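Local coordinates for protein PfVFT1 (Plasmodium falciparum, PDB 5JKQ) that probably binds a small solute between the two lobes of a Venus flytrap domain, like a solute-binding protein, although its ligand is not established, at residues 138-143 and 166-171; 130-135 and 142-147; 18-23 and 276-281; 80-85 and 92-97. The protein carries 3 engineered substitutions. All coordinates share one frame; numbering follows the deposited sequence.

Contact 1 (138-143 and 166-171)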
loop_
_atom_site.group_PDB
_atom_site.type_symbol
_atom_site.label_atom_id
_atom_site.label_comp_id
_atom_site.label_asym_id
_atom_site.label_seq_id
_atom_site.Cartn_x
_atom_site.Cartn_y
_atom_site.Cartn_z
ATOM N N ALA A 138 13.842 -5.158 -10.969
ATOM C CA ALA A 138 14.387 -3.909 -11.483
ATOM C C ALA A 138 14.974 -3.078 -10.350
ATOM O O ALA A 138 15.988 -2.399 -10.523
ATOM C CB ALA A 138 13.312 -3.124 -12.215
ATOM N N LEU A 139 14.335 -3.146 -9.186
ATOM C CA LEU A 139 14.793 -2.408 -8.019
ATOM C C LEU A 139 16.128 -2.953 -7.525
ATOM O O LEU A 139 17.057 -2.191 -7.253
ATOM C CB LEU A 139 13.751 -2.474 -6.902
ATOM C CG LEU A 139 14.059 -1.658 -5.645
ATOM C CD1 LEU A 139 14.127 -0.170 -5.960
ATOM C CD2 LEU A 139 13.018 -1.929 -4.574
ATOM N N ASN A 140 16.219 -4.275 -7.412
ATOM C CA ASN A 140 17.448 -4.922 -6.961
ATOM C C ASN A 140 18.559 -4.808 -8.003
ATOM O O ASN A 140 19.731 -5.015 -7.689
ATOM C CB ASN A 140 17.186 -6.396 -6.639
ATOM C CG ASN A 140 18.357 -7.056 -5.928
ATOM O OD1 ASN A 140 18.970 -6.470 -5.038
ATOM N ND2 ASN A 140 18.674 -8.281 -6.324
ATOM N N ASP A 141 18.186 -4.482 -9.238
ATOM C CA ASP A 141 19.152 -4.311 -10.323
ATOM C C ASP A 141 19.474 -2.837 -10.568
ATOM O O ASP A 141 20.201 -2.502 -11.502
ATOM C CB ASP A 141 18.627 -4.950 -11.614
ATOM C CG ASP A 141 18.588 -6.468 -11.546
ATOM O OD1 ASP A 141 19.302 -7.051 -10.702
ATOM O OD2 ASP A 141 17.847 -7.079 -12.343
ATOM N N LYS A 142 18.924 -1.964 -9.727
ATOM C CA LYS A 142 19.195 -0.527 -9.791
ATOM C C LYS A 142 18.734 0.110 -11.101
ATOM O O LYS A 142 19.297 1.112 -11.541
ATOM C CB LYS A 142 20.691 -0.252 -9.594
ATOM C CG LYS A 142 21.301 -0.926 -8.377
ATOM C CD LYS A 142 22.596 -0.241 -7.953
ATOM C CE LYS A 142 23.688 -0.364 -9.008
ATOM N NZ LYS A 142 24.843 0.533 -8.718
ATOM N N ASP A 143 17.715 -0.472 -11.726
ATOM C CA ASP A 143 17.066 0.162 -12.870
ATOM C C ASP A 143 16.178 1.307 -12.391
ATOM O O ASP A 143 15.859 2.222 -13.152
ATOM C CB ASP A 143 16.237 -0.852 -13.661
ATOM C CG ASP A 143 17.091 -1.913 -14.326
ATOM O OD1 ASP A 143 18.158 -1.564 -14.873
ATOM O OD2 ASP A 143 16.696 -3.099 -14.299
ATOM N N PRO A 166 16.956 -10.445 -0.634
ATOM C CA PRO A 166 17.197 -10.090 0.770
ATOM C C PRO A 166 17.696 -8.663 1.004
ATOM O O PRO A 166 17.753 -8.232 2.154
ATOM C CB PRO A 166 18.270 -11.096 1.187
ATOM C CG PRO A 166 19.065 -11.297 -0.056
ATOM C CD PRO A 166 18.084 -11.208 -1.200
ATOM N N LYS A 167 18.054 -7.951 -0.060
ATOM C CA LYS A 167 18.654 -6.627 0.081
ATOM C C LYS A 167 17.622 -5.503 0.004
ATOM O O LYS A 167 17.936 -4.347 0.291
ATOM C CB LYS A 167 19.725 -6.423 -0.989
ATOM C CG LYS A 167 20.841 -7.452 -0.929
ATOM C CD LYS A 167 21.866 -7.228 -2.024
ATOM C CE LYS A 167 23.034 -8.192 -1.890
ATOM N NZ LYS A 167 23.826 -8.286 -3.148
ATOM N N LEU A 168 16.394 -5.842 -0.375
ATOM C CA LEU A 168 15.333 -4.847 -0.492
ATOM C C LEU A 168 14.708 -4.540 0.865
ATOM O O LEU A 168 14.478 -5.446 1.668
ATOM C CB LEU A 168 14.256 -5.327 -1.467
ATOM C CG LEU A 168 14.745 -5.680 -2.875
ATOM C CD1 LEU A 168 13.579 -6.122 -3.743
ATOM C CD2 LEU A 168 15.483 -4.511 -3.520
ATOM N N THR A 169 14.448 -3.258 1.113
ATOM C CA THR A 169 13.777 -2.826 2.335
ATOM C C THR A 169 12.464 -2.131 1.997
ATOM O O THR A 169 12.111 -1.990 0.826
ATOM C CB THR A 169 14.659 -1.876 3.172
ATOM O OG1 THR A 169 14.048 -1.662 4.450
ATOM C CG2 THR A 169 14.859 -0.531 2.471
ATOM N N SER A 170 11.751 -1.701 3.035
ATOM C CA SER A 170 10.454 -1.052 2.873
ATOM C C SER A 170 10.353 0.229 3.689
ATOM O O SER A 170 10.917 0.332 4.778
ATOM C CB SER A 170 9.331 -2.004 3.283
ATOM O OG SER A 170 8.060 -1.430 3.036
ATOM N N GLY A 171 9.624 1.202 3.154
ATOM C CA GLY A 171 9.278 2.393 3.903
ATOM C C GLY A 171 8.047 2.115 4.744
ATOM O O GLY A 171 7.490 1.019 4.690
#
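L168 leans from strand 168-170 onto the last turn of helix 135-140, where L139 and N140 receive it; a Schellman motif ends this helix, with K142 at positive phi (63°) as the residue that leaves it. Followed outward, the side chain of L168 starts at CB, which points at the helix. Its CG stands anti to the carbonyl carbon (chi1 -56°); CD1 extends the chain, and the side branch CD2 does the touching. That one methyl meets L139 CD2 at 3.7 Å and L139 CG at 3.8 Å, then rests against N140, with L168 CD2 4.0 Å from N140 CB and equally far from the N140 backbone N. L139 answers with CG turned anti to its own backbone N (chi1 -176°), and its CD2 branch runs obliquely across the L168 side chain. L139 also touches Y279 of strand 265-281, and I144 and T147 beyond the helix, so the leucine pair belongs to a larger apolar cluster in this lobe.

At the more open margin the contact changes character. The N140 amide swings toward K167, but the approach is loose van der Waals packing. K167 runs extended past CG, and its NZ is hydrogen-bonded to O of A284, the C-terminal residue. Strand 168-170 is itself paired antiparallel with strand 265-281, which makes the contact a helix end packed on the edge of a sheet. Where the amide crosses the lysine stem, N140 OD1 lies 4.1 Å from K167 CB.

Contact 2 (130-135 and 142-147). With SO4 (sulfate ion), chain E.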
loop_
_atom_site.group_PDB
_atom_site.type_symbol
_atom_site.label_atom_id
_atom_site.label_comp_id
_atom_site.label_asym_id
_atom_site.label_seq_id
_atom_site.Cartn_x
_atom_site.Cartn_y
_atom_site.Cartn_z
ATOM N N ASN A 130 9.098 4.120 -14.925
ATOM C CA ASN A 130 9.430 2.961 -15.751
ATOM C C ASN A 130 8.564 1.775 -15.343
ATOM O O ASN A 130 8.354 1.535 -14.155
ATOM C CB ASN A 130 10.913 2.603 -15.624
ATOM C CG ASN A 130 11.823 3.674 -16.195
ATOM O OD1 ASN A 130 11.466 4.850 -16.243
ATOM N ND2 ASN A 130 13.007 3.269 -16.631
ATOM N N TYR A 131 8.063 1.039 -16.329
ATOM C CA TYR A 131 7.149 -0.066 -16.066
ATOM C C TYR A 131 7.823 -1.424 -16.267
ATOM O O TYR A 131 8.584 -1.617 -17.216
ATOM C CB TYR A 131 5.913 0.048 -16.960
ATOM C CG TYR A 131 5.136 1.334 -16.789
ATOM C CD1 TYR A 131 5.144 2.019 -15.579
ATOM C CD2 TYR A 131 4.386 1.859 -17.831
ATOM C CE1 TYR A 131 4.432 3.192 -15.418
ATOM C CE2 TYR A 131 3.673 3.030 -17.680
ATOM C CZ TYR A 131 3.698 3.692 -16.471
ATOM O OH TYR A 131 2.987 4.858 -16.320
ATOM N N TYR A 132 7.537 -2.357 -15.361
ATOM C CA TYR A 132 8.102 -3.703 -15.418
ATOM C C TYR A 132 7.062 -4.745 -15.018
ATOM O O TYR A 132 6.056 -4.416 -14.394
ATOM C CB TYR A 132 9.320 -3.821 -14.497
ATOM C CG TYR A 132 10.381 -2.769 -14.722
ATOM C CD1 TYR A 132 11.369 -2.943 -15.683
ATOM C CD2 TYR A 132 10.404 -1.605 -13.964
ATOM C CE1 TYR A 132 12.345 -1.984 -15.886
ATOM C CE2 TYR A 132 11.373 -0.643 -14.161
ATOM C CZ TYR A 132 12.341 -0.836 -15.122
ATOM O OH TYR A 132 13.307 0.122 -15.318
ATOM N N ASP A 133 7.309 -6.000 -15.377
ATOM C CA ASP A 133 6.471 -7.103 -14.915
ATOM C C ASP A 133 6.826 -7.434 -13.468
ATOM O O ASP A 133 5.943 -7.579 -12.622
ATOM C CB ASP A 133 6.643 -8.335 -15.808
ATOM C CG ASP A 133 5.941 -8.191 -17.148
ATOM O OD1 ASP A 133 4.817 -7.645 -17.180
ATOM O OD2 ASP A 133 6.512 -8.623 -18.172
ATOM N N ASN A 134 8.123 -7.553 -13.199
ATOM C CA ASN A 134 8.632 -7.697 -11.838
ATOM C C ASN A 134 9.422 -6.448 -11.457
ATOM O O ASN A 134 10.570 -6.273 -11.871
ATOM C CB ASN A 134 9.506 -8.950 -11.712
ATOM C CG ASN A 134 9.895 -9.260 -10.271
ATOM O OD1 ASN A 134 10.189 -8.361 -9.482
ATOM N ND2 ASN A 134 9.901 -10.542 -9.926
ATOM N N VAL A 135 8.799 -5.580 -10.667
ATOM C CA VAL A 135 9.410 -4.313 -10.290
ATOM C C VAL A 135 10.523 -4.534 -9.269
ATOM O O VAL A 135 11.503 -3.790 -9.242
ATOM C CB VAL A 135 8.365 -3.332 -9.713
ATOM C CG1 VAL A 135 8.993 -1.974 -9.423
ATOM C CG2 VAL A 135 7.202 -3.170 -10.678
ATOM N N LYS A 142 18.924 -1.964 -9.727
ATOM C CA LYS A 142 19.195 -0.527 -9.791
ATOM C C LYS A 142 18.734 0.110 -11.101
ATOM O O LYS A 142 19.297 1.112 -11.541
ATOM C CB LYS A 142 20.691 -0.252 -9.594
ATOM C CG LYS A 142 21.301 -0.926 -8.377
ATOM C CD LYS A 142 22.596 -0.241 -7.953
ATOM C CE LYS A 142 23.688 -0.364 -9.008
ATOM N NZ LYS A 142 24.843 0.533 -8.718
ATOM N N ASP A 143 17.715 -0.472 -11.726
ATOM C CA ASP A 143 17.066 0.162 -12.870
ATOM C C ASP A 143 16.178 1.307 -12.391
ATOM O O ASP A 143 15.859 2.222 -13.152
ATOM C CB ASP A 143 16.237 -0.852 -13.661
ATOM C CG ASP A 143 17.091 -1.913 -14.326
ATOM O OD1 ASP A 143 18.158 -1.564 -14.873
ATOM O OD2 ASP A 143 16.696 -3.099 -14.299
ATOM N N ILE A 144 15.790 1.246 -11.121
ATOM C CA ILE A 144 14.940 2.258 -10.510
ATOM C C ILE A 144 15.444 2.594 -9.112
ATOM O O ILE A 144 16.119 1.784 -8.477
ATOM C CB ILE A 144 13.471 1.786 -10.427
ATOM C CG1 ILE A 144 13.407 0.382 -9.813
ATOM C CG2 ILE A 144 12.837 1.808 -11.811
ATOM C CD1 ILE A 144 12.004 -0.153 -9.590
ATOM N N HIS A 145 15.122 3.795 -8.644
ATOM C CA HIS A 145 15.446 4.201 -7.283
ATOM C C HIS A 145 14.349 3.757 -6.318
ATOM O O HIS A 145 14.595 3.565 -5.126
ATOM C CB HIS A 145 15.627 5.719 -7.204
ATOM C CG HIS A 145 16.643 6.259 -8.161
ATOM N ND1 HIS A 145 16.403 7.356 -8.959
ATOM C CD2 HIS A 145 17.907 5.859 -8.440
ATOM C CE1 HIS A 145 17.472 7.606 -9.694
ATOM N NE2 HIS A 145 18.399 6.712 -9.397
HETATM N N MSE A 146 13.143 3.579 -6.855
HETATM C CA MSE A 146 11.947 3.368 -6.048
HETATM C C MSE A 146 10.876 2.559 -6.746
HETATM O O MSE A 146 10.758 2.597 -7.970
HETATM C CB MSE A 146 11.316 4.704 -5.681
HETATM C CG MSE A 146 11.874 5.390 -4.486
HETATM SE SE MSE A 146 10.852 7.021 -4.235
HETATM C CE MSE A 146 9.420 6.299 -3.132
ATOM N N THR A 147 10.063 1.873 -5.953
ATOM C CA THR A 147 8.790 1.360 -6.432
ATOM C C THR A 147 7.736 2.433 -6.194
ATOM O O THR A 147 7.961 3.373 -5.429
ATOM C CB THR A 147 8.371 0.064 -5.715
ATOM O OG1 THR A 147 8.045 0.354 -4.349
ATOM C CG2 THR A 147 9.484 -0.974 -5.773
HETATM S S SO4 E . 10.257 -7.131 -16.807
HETATM O O1 SO4 E . 10.145 -7.188 -15.350
HETATM O O2 SO4 E . 11.488 -6.440 -17.181
HETATM O O3 SO4 E . 9.117 -6.407 -17.365
HETATM O O4 SO4 E . 10.279 -8.491 -17.337
#
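I144 sends its two branches to different partners. Its CG1 takes the position between the backbone N and the carbonyl carbon (chi1 50°), and the chain then extends, carrying CD1 to V135 CG1 at 3.5 Å; the two side chains cross at about a right angle. The shorter branch, I144 CG2, meets the edge of the Y132 ring, 3.7 Å from Y132 CE2, as the two side chains slide past each other in opposite directions. V135 CG1, anti to the backbone N, also touches T147 CG2 at 3.8 Å. The methyl of T147 is thereby used for packing, while its OG1 accepts from the backbone N of Y279.

The segments belong to a beta-alpha-beta unit: strand 126-132 leads into helix 135-140, and strand 146-147 returns parallel, with strand 77-83 between the two strands. N134 is the N-cap of that helix, its OD1 accepting from V137 N.

At the outer end Y132 OH lies 3.5 Å from D143 CB, the D143 carboxylate being turned 21° from the ring plane. A sulfate ion, probably from the crystallisation liquor, sits just before the helix N-terminus. D133 N donates to O3 of the sulfate at 2.7 Å (164°), and N134 N donates to O1 at 3.0 Å in a nearly straight bond. Sulfate O2 lies at the Y132 ring edge, in its plane, 3.8 Å from Y132 CD1.

Contact 3 (18-23 and 276-281)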
loop_
_atom_site.group_PDB
_atom_site.type_symbol
_atom_site.label_atom_id
_atom_site.label_comp_id
_atom_site.label_asym_id
_atom_site.label_seq_id
_atom_site.Cartn_x
_atom_site.Cartn_y
_atom_site.Cartn_z
ATOM N N ASP A 18 14.484 8.607 4.279
ATOM C CA ASP A 18 14.208 9.572 5.337
ATOM C C ASP A 18 13.552 10.842 4.800
ATOM O O ASP A 18 12.564 11.316 5.360
ATOM C CB ASP A 18 15.495 9.929 6.084
ATOM C CG ASP A 18 16.087 8.743 6.821
ATOM O OD1 ASP A 18 15.324 7.825 7.193
ATOM O OD2 ASP A 18 17.317 8.729 7.034
ATOM N N ILE A 19 14.099 11.397 3.723
ATOM C CA ILE A 19 13.524 12.602 3.141
ATOM C C ILE A 19 12.155 12.275 2.552
ATOM O O ILE A 19 11.258 13.116 2.528
ATOM C CB ILE A 19 14.448 13.214 2.063
ATOM C CG1 ILE A 19 14.044 14.664 1.786
ATOM C CG2 ILE A 19 14.446 12.374 0.780
ATOM C CD1 ILE A 19 15.148 15.493 1.164
ATOM N N TYR A 20 12.000 11.036 2.098
ATOM C CA TYR A 20 10.718 10.536 1.621
ATOM C C TYR A 20 9.698 10.525 2.759
ATOM O O TYR A 20 8.582 11.021 2.604
ATOM C CB TYR A 20 10.900 9.140 1.021
ATOM C CG TYR A 20 9.650 8.295 0.923
ATOM C CD1 TYR A 20 8.810 8.381 -0.180
ATOM C CD2 TYR A 20 9.333 7.381 1.918
ATOM C CE1 TYR A 20 7.676 7.595 -0.274
ATOM C CE2 TYR A 20 8.205 6.594 1.833
ATOM C CZ TYR A 20 7.381 6.701 0.738
ATOM O OH TYR A 20 6.261 5.908 0.666
ATOM N N HIS A 21 10.091 9.980 3.906
ATOM C CA HIS A 21 9.219 9.950 5.078
ATOM C C HIS A 21 8.945 11.355 5.596
ATOM O O HIS A 21 7.850 11.649 6.081
ATOM C CB HIS A 21 9.838 9.107 6.192
ATOM C CG HIS A 21 9.777 7.635 5.943
ATOM N ND1 HIS A 21 10.608 6.738 6.578
ATOM C CD2 HIS A 21 8.975 6.899 5.136
ATOM C CE1 HIS A 21 10.326 5.514 6.168
ATOM N NE2 HIS A 21 9.341 5.585 5.291
ATOM N N ALA A 22 9.950 12.217 5.497
ATOM C CA ALA A 22 9.822 13.589 5.961
ATOM C C ALA A 22 8.824 14.361 5.106
ATOM O O ALA A 22 8.081 15.205 5.609
ATOM C CB ALA A 22 11.169 14.273 5.949
ATOM N N ALA A 23 8.811 14.070 3.811
ATOM C CA ALA A 23 7.892 14.733 2.899
ATOM C C ALA A 23 6.458 14.316 3.206
ATOM O O ALA A 23 5.558 15.153 3.260
ATOM C CB ALA A 23 8.248 14.414 1.463
ATOM N N HIS A 276 0.044 0.160 2.445
ATOM C CA HIS A 276 0.768 0.367 1.194
ATOM C C HIS A 276 2.083 1.085 1.468
ATOM O O HIS A 276 2.119 2.039 2.243
ATOM C CB HIS A 276 -0.068 1.183 0.208
ATOM C CG HIS A 276 -1.395 0.572 -0.114
ATOM N ND1 HIS A 276 -1.544 -0.432 -1.045
ATOM C CD2 HIS A 276 -2.634 0.831 0.364
ATOM C CE1 HIS A 276 -2.818 -0.771 -1.121
ATOM N NE2 HIS A 276 -3.501 -0.019 -0.279
ATOM N N SER A 277 3.160 0.631 0.833
ATOM C CA SER A 277 4.472 1.239 1.034
ATOM C C SER A 277 5.349 1.166 -0.213
ATOM O O SER A 277 5.102 0.369 -1.120
ATOM C CB SER A 277 5.184 0.563 2.210
ATOM O OG SER A 277 5.242 -0.839 2.028
ATOM N N ALA A 278 6.371 2.017 -0.248
ATOM C CA ALA A 278 7.372 1.982 -1.305
ATOM C C ALA A 278 8.531 1.096 -0.868
ATOM O O ALA A 278 8.775 0.931 0.328
ATOM C CB ALA A 278 7.858 3.385 -1.631
ATOM N N TYR A 279 9.241 0.526 -1.839
ATOM C CA TYR A 279 10.371 -0.352 -1.553
ATOM C C TYR A 279 11.665 0.197 -2.149
ATOM O O TYR A 279 11.660 0.829 -3.208
ATOM C CB TYR A 279 10.088 -1.765 -2.074
ATOM C CG TYR A 279 9.064 -2.506 -1.236
ATOM C CD1 TYR A 279 7.703 -2.368 -1.481
ATOM C CD2 TYR A 279 9.459 -3.328 -0.190
ATOM C CE1 TYR A 279 6.766 -3.038 -0.712
ATOM C CE2 TYR A 279 8.530 -4.000 0.583
ATOM C CZ TYR A 279 7.187 -3.853 0.319
ATOM O OH TYR A 279 6.266 -4.523 1.092
ATOM N N PHE A 280 12.766 -0.049 -1.445
ATOM C CA PHE A 280 14.073 0.488 -1.808
ATOM C C PHE A 280 15.135 -0.606 -1.753
ATOM O O PHE A 280 14.900 -1.680 -1.201
ATOM C CB PHE A 280 14.463 1.633 -0.868
ATOM C CG PHE A 280 13.384 2.663 -0.672
ATOM C CD1 PHE A 280 12.301 2.409 0.155
ATOM C CD2 PHE A 280 13.464 3.895 -1.298
ATOM C CE1 PHE A 280 11.312 3.357 0.338
ATOM C CE2 PHE A 280 12.481 4.848 -1.114
ATOM C CZ PHE A 280 11.404 4.579 -0.296
ATOM N N LYS A 281 16.302 -0.321 -2.324
ATOM C CA LYS A 281 17.448 -1.223 -2.239
ATOM C C LYS A 281 18.351 -0.786 -1.089
ATOM O O LYS A 281 18.986 0.265 -1.157
ATOM C CB LYS A 281 18.223 -1.235 -3.556
ATOM C CG LYS A 281 19.214 -2.378 -3.678
ATOM C CD LYS A 281 19.986 -2.299 -4.984
ATOM C CE LYS A 281 20.748 -3.586 -5.259
ATOM N NZ LYS A 281 21.687 -3.945 -4.166
HETATM O O HOH W 1 6.580 3.431 2.276
#
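The backbones of helix 14-29 and strand 265-281 stay well apart, their closest CA atoms (Y20 and A278) being 9.6 Å from each other, and the side chain of Y20 spans the gap. Its CG is anti to the backbone N (chi1 160°), which carries the ring off the helix toward the strand. F280 meets that ring in a T-shaped, edge-to-face pair: the edge of F280 is directed at a face of Y20, with centroids 5.6 Å apart and planes at 69°. The leading atom, F280 CZ, comes over that face toward the rim and lies 4.1 Å from Y20 CD2. Further along, Y20 OH lies 3.8 Å from A278 CB, a methyl that approaches the ring obliquely.

The buried hydroxyl has polar partners as well. A water donates to Y20 OH at 3.0 Å and accepts from A278 N at 2.9 Å, bridging helix and strand, and Y20 OH is also hydrogen-bonded to N149 OD1. M146 packs against both aromatic rings, while I110 of helix 102-118 touches Y20. This is helix-on-sheet packing through an edge-to-face aromatic pair, in one lobe of the bi-lobed Venus flytrap fold.

Contact 4 (80-85 and 92-97)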
loop_
_atom_site.group_PDB
_atom_site.type_symbol
_atom_site.label_atom_id
_atom_site.label_comp_id
_atom_site.label_asym_id
_atom_site.label_seq_id
_atom_site.Cartn_x
_atom_site.Cartn_y
_atom_site.Cartn_z
ATOM N N ILE A 80 11.030 5.838 -10.865
ATOM C CA ILE A 80 10.083 5.047 -10.087
ATOM C C ILE A 80 9.613 3.851 -10.907
ATOM O O ILE A 80 9.396 3.957 -12.114
ATOM C CB ILE A 80 8.861 5.893 -9.635
ATOM C CG1 ILE A 80 9.259 6.860 -8.518
ATOM C CG2 ILE A 80 7.734 5.011 -9.099
ATOM C CD1 ILE A 80 10.018 8.069 -8.974
ATOM N N GLY A 81 9.460 2.715 -10.234
ATOM C CA GLY A 81 9.008 1.493 -10.871
ATOM C C GLY A 81 7.575 1.155 -10.510
ATOM O O GLY A 81 7.164 1.292 -9.357
ATOM N N ALA A 82 6.814 0.713 -11.506
ATOM C CA ALA A 82 5.442 0.268 -11.291
ATOM C C ALA A 82 5.117 -0.886 -12.234
ATOM O O ALA A 82 5.777 -1.063 -13.254
ATOM C CB ALA A 82 4.474 1.418 -11.500
ATOM N N LEU A 83 4.107 -1.677 -11.881
ATOM C CA LEU A 83 3.673 -2.785 -12.727
ATOM C C LEU A 83 3.061 -2.252 -14.020
ATOM O O LEU A 83 2.294 -1.289 -13.996
ATOM C CB LEU A 83 2.662 -3.665 -11.987
ATOM C CG LEU A 83 3.156 -4.352 -10.711
ATOM C CD1 LEU A 83 1.983 -4.915 -9.928
ATOM C CD2 LEU A 83 4.154 -5.455 -11.034
ATOM N N LYS A 84 3.401 -2.874 -15.147
ATOM C CA LYS A 84 2.901 -2.425 -16.447
ATOM C C LYS A 84 1.484 -2.921 -16.719
ATOM O O LYS A 84 1.029 -3.896 -16.121
ATOM C CB LYS A 84 3.832 -2.884 -17.578
ATOM C CG LYS A 84 4.097 -4.382 -17.642
ATOM C CD LYS A 84 4.886 -4.749 -18.901
ATOM C CE LYS A 84 6.273 -4.113 -18.923
ATOM N NZ LYS A 84 7.013 -4.418 -20.182
ATOM N N ASN A 85 0.797 -2.226 -17.622
ATOM C CA ASN A 85 -0.544 -2.605 -18.065
ATOM C C ASN A 85 -1.567 -2.628 -16.934
ATOM O O ASN A 85 -2.576 -3.328 -17.016
ATOM C CB ASN A 85 -0.507 -3.973 -18.754
ATOM C CG ASN A 85 0.409 -3.991 -19.963
ATOM O OD1 ASN A 85 0.392 -3.071 -20.781
ATOM N ND2 ASN A 85 1.220 -5.037 -20.078
ATOM N N GLY A 92 -5.720 4.914 -10.100
ATOM C CA GLY A 92 -4.427 4.990 -10.751
ATOM C C GLY A 92 -4.399 4.274 -12.086
ATOM O O GLY A 92 -4.635 3.067 -12.157
ATOM N N ASN A 93 -4.106 5.026 -13.143
ATOM C CA ASN A 93 -4.032 4.484 -14.494
ATOM C C ASN A 93 -2.612 4.567 -15.045
ATOM O O ASN A 93 -2.095 5.659 -15.290
ATOM C CB ASN A 93 -5.001 5.229 -15.413
ATOM C CG ASN A 93 -5.139 4.575 -16.773
ATOM O OD1 ASN A 93 -4.513 3.552 -17.050
ATOM N ND2 ASN A 93 -5.974 5.155 -17.625
ATOM N N TYR A 94 -1.994 3.404 -15.242
ATOM C CA TYR A 94 -0.613 3.320 -15.707
ATOM C C TYR A 94 -0.516 2.796 -17.139
ATOM O O TYR A 94 0.557 2.389 -17.586
ATOM C CB TYR A 94 0.205 2.425 -14.772
ATOM C CG TYR A 94 0.336 2.970 -13.368
ATOM C CD1 TYR A 94 -0.705 2.855 -12.456
ATOM C CD2 TYR A 94 1.503 3.597 -12.953
ATOM C CE1 TYR A 94 -0.589 3.351 -11.174
ATOM C CE2 TYR A 94 1.629 4.096 -11.673
ATOM C CZ TYR A 94 0.580 3.970 -10.788
ATOM O OH TYR A 94 0.703 4.464 -9.511
ATOM N N GLU A 95 -1.637 2.802 -17.857
ATOM C CA GLU A 95 -1.636 2.417 -19.264
ATOM C C GLU A 95 -0.984 3.510 -20.108
ATOM O O GLU A 95 -0.557 3.263 -21.235
ATOM C CB GLU A 95 -3.059 2.133 -19.757
ATOM C CG GLU A 95 -3.502 0.687 -19.544
ATOM C CD GLU A 95 -4.931 0.429 -19.994
ATOM O OE1 GLU A 95 -5.613 1.388 -20.414
ATOM O OE2 GLU A 95 -5.371 -0.740 -19.928
ATOM N N GLN A 96 -0.909 4.714 -19.547
ATOM C CA GLN A 96 -0.204 5.827 -20.174
ATOM C C GLN A 96 0.974 6.273 -19.306
ATOM O O GLN A 96 0.965 6.085 -18.089
ATOM C CB GLN A 96 -1.157 6.998 -20.411
ATOM C CG GLN A 96 -1.956 7.407 -19.183
ATOM C CD GLN A 96 -2.709 8.707 -19.385
ATOM O OE1 GLN A 96 -3.933 8.756 -19.260
ATOM N NE2 GLN A 96 -1.976 9.772 -19.695
ATOM N N ASN A 97 1.982 6.861 -19.947
ATOM C CA ASN A 97 3.160 7.366 -19.252
ATOM C C ASN A 97 3.424 8.813 -19.671
ATOM O O ASN A 97 3.680 9.074 -20.846
ATOM C CB ASN A 97 4.376 6.489 -19.555
ATOM C CG ASN A 97 5.525 6.730 -18.593
ATOM O OD1 ASN A 97 5.745 7.851 -18.133
ATOM N ND2 ASN A 97 6.264 5.672 -18.282
#
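Apolar packing carries the direct contact between A82 and Y94. The methyl of A82 points from strand 77-83 toward the loop and approaches the tyrosine ring obliquely: A82 CB lies 3.9 Å from Y94 CE2 and 4.0 Å from Y94 CD2. Y94 CG is anti to the carbonyl carbon (chi1 -64°), and this rotation lays the ring beside the strand. Nearer the loop backbone, L83 offers its carbonyl, not its leucine branches, with L83 O 4.3 Å from Y94 CB. Y150 packs here too: it touches A82, and its ring meets that of Y94 with planes at about 70°. W103 and P104 of helix 102-118 pack on Y94 as well.

Hydrogen bonds fix the loop from within and from its surroundings. N93 OD1 accepts from E95 N at 3.1 Å, a nearly straight bond (164°) whose donor stands above the carbonyl plane; this is an Asx turn, and it bends the chain around Y94. The tyrosine hydroxyl is bonded to D148 OD2, which ties the far end of the buried ring to the chain just beyond strand 146-147, and Q96 O is bonded to Y131 OH. On the strand side L83 N is bonded to Y150 OH.

Together these contacts fold the loop between strand 77-83 and helix 102-118 back over the C-terminal end of the central strand in a three-stranded parallel sheet, a strand-loop-helix connection of an alpha/beta lobe.

In the fold
All four contacts lie in the same lobe. Contact 3 encloses the others by bringing helix 14-29 to strand 265-281 near the C-terminus; within the loop it closes, contact 4 comes first, then contact 2, which runs into contact 1 through K142 and D143. Contacts 2 and 4, centres about 11 Å apart, share the parallel sheet 126-132, 77-83, 146-147. Contacts 1 and 3, centres about 12 Å apart, meet in the mixed sheet, where strands 168-170 and 265-281 pair. Contacts 1 and 2 are closest, with centres about 9 Å apart, and contacts 2 and 3 touch through strand 146-147. Early and late chain segments are thus built into one lobe.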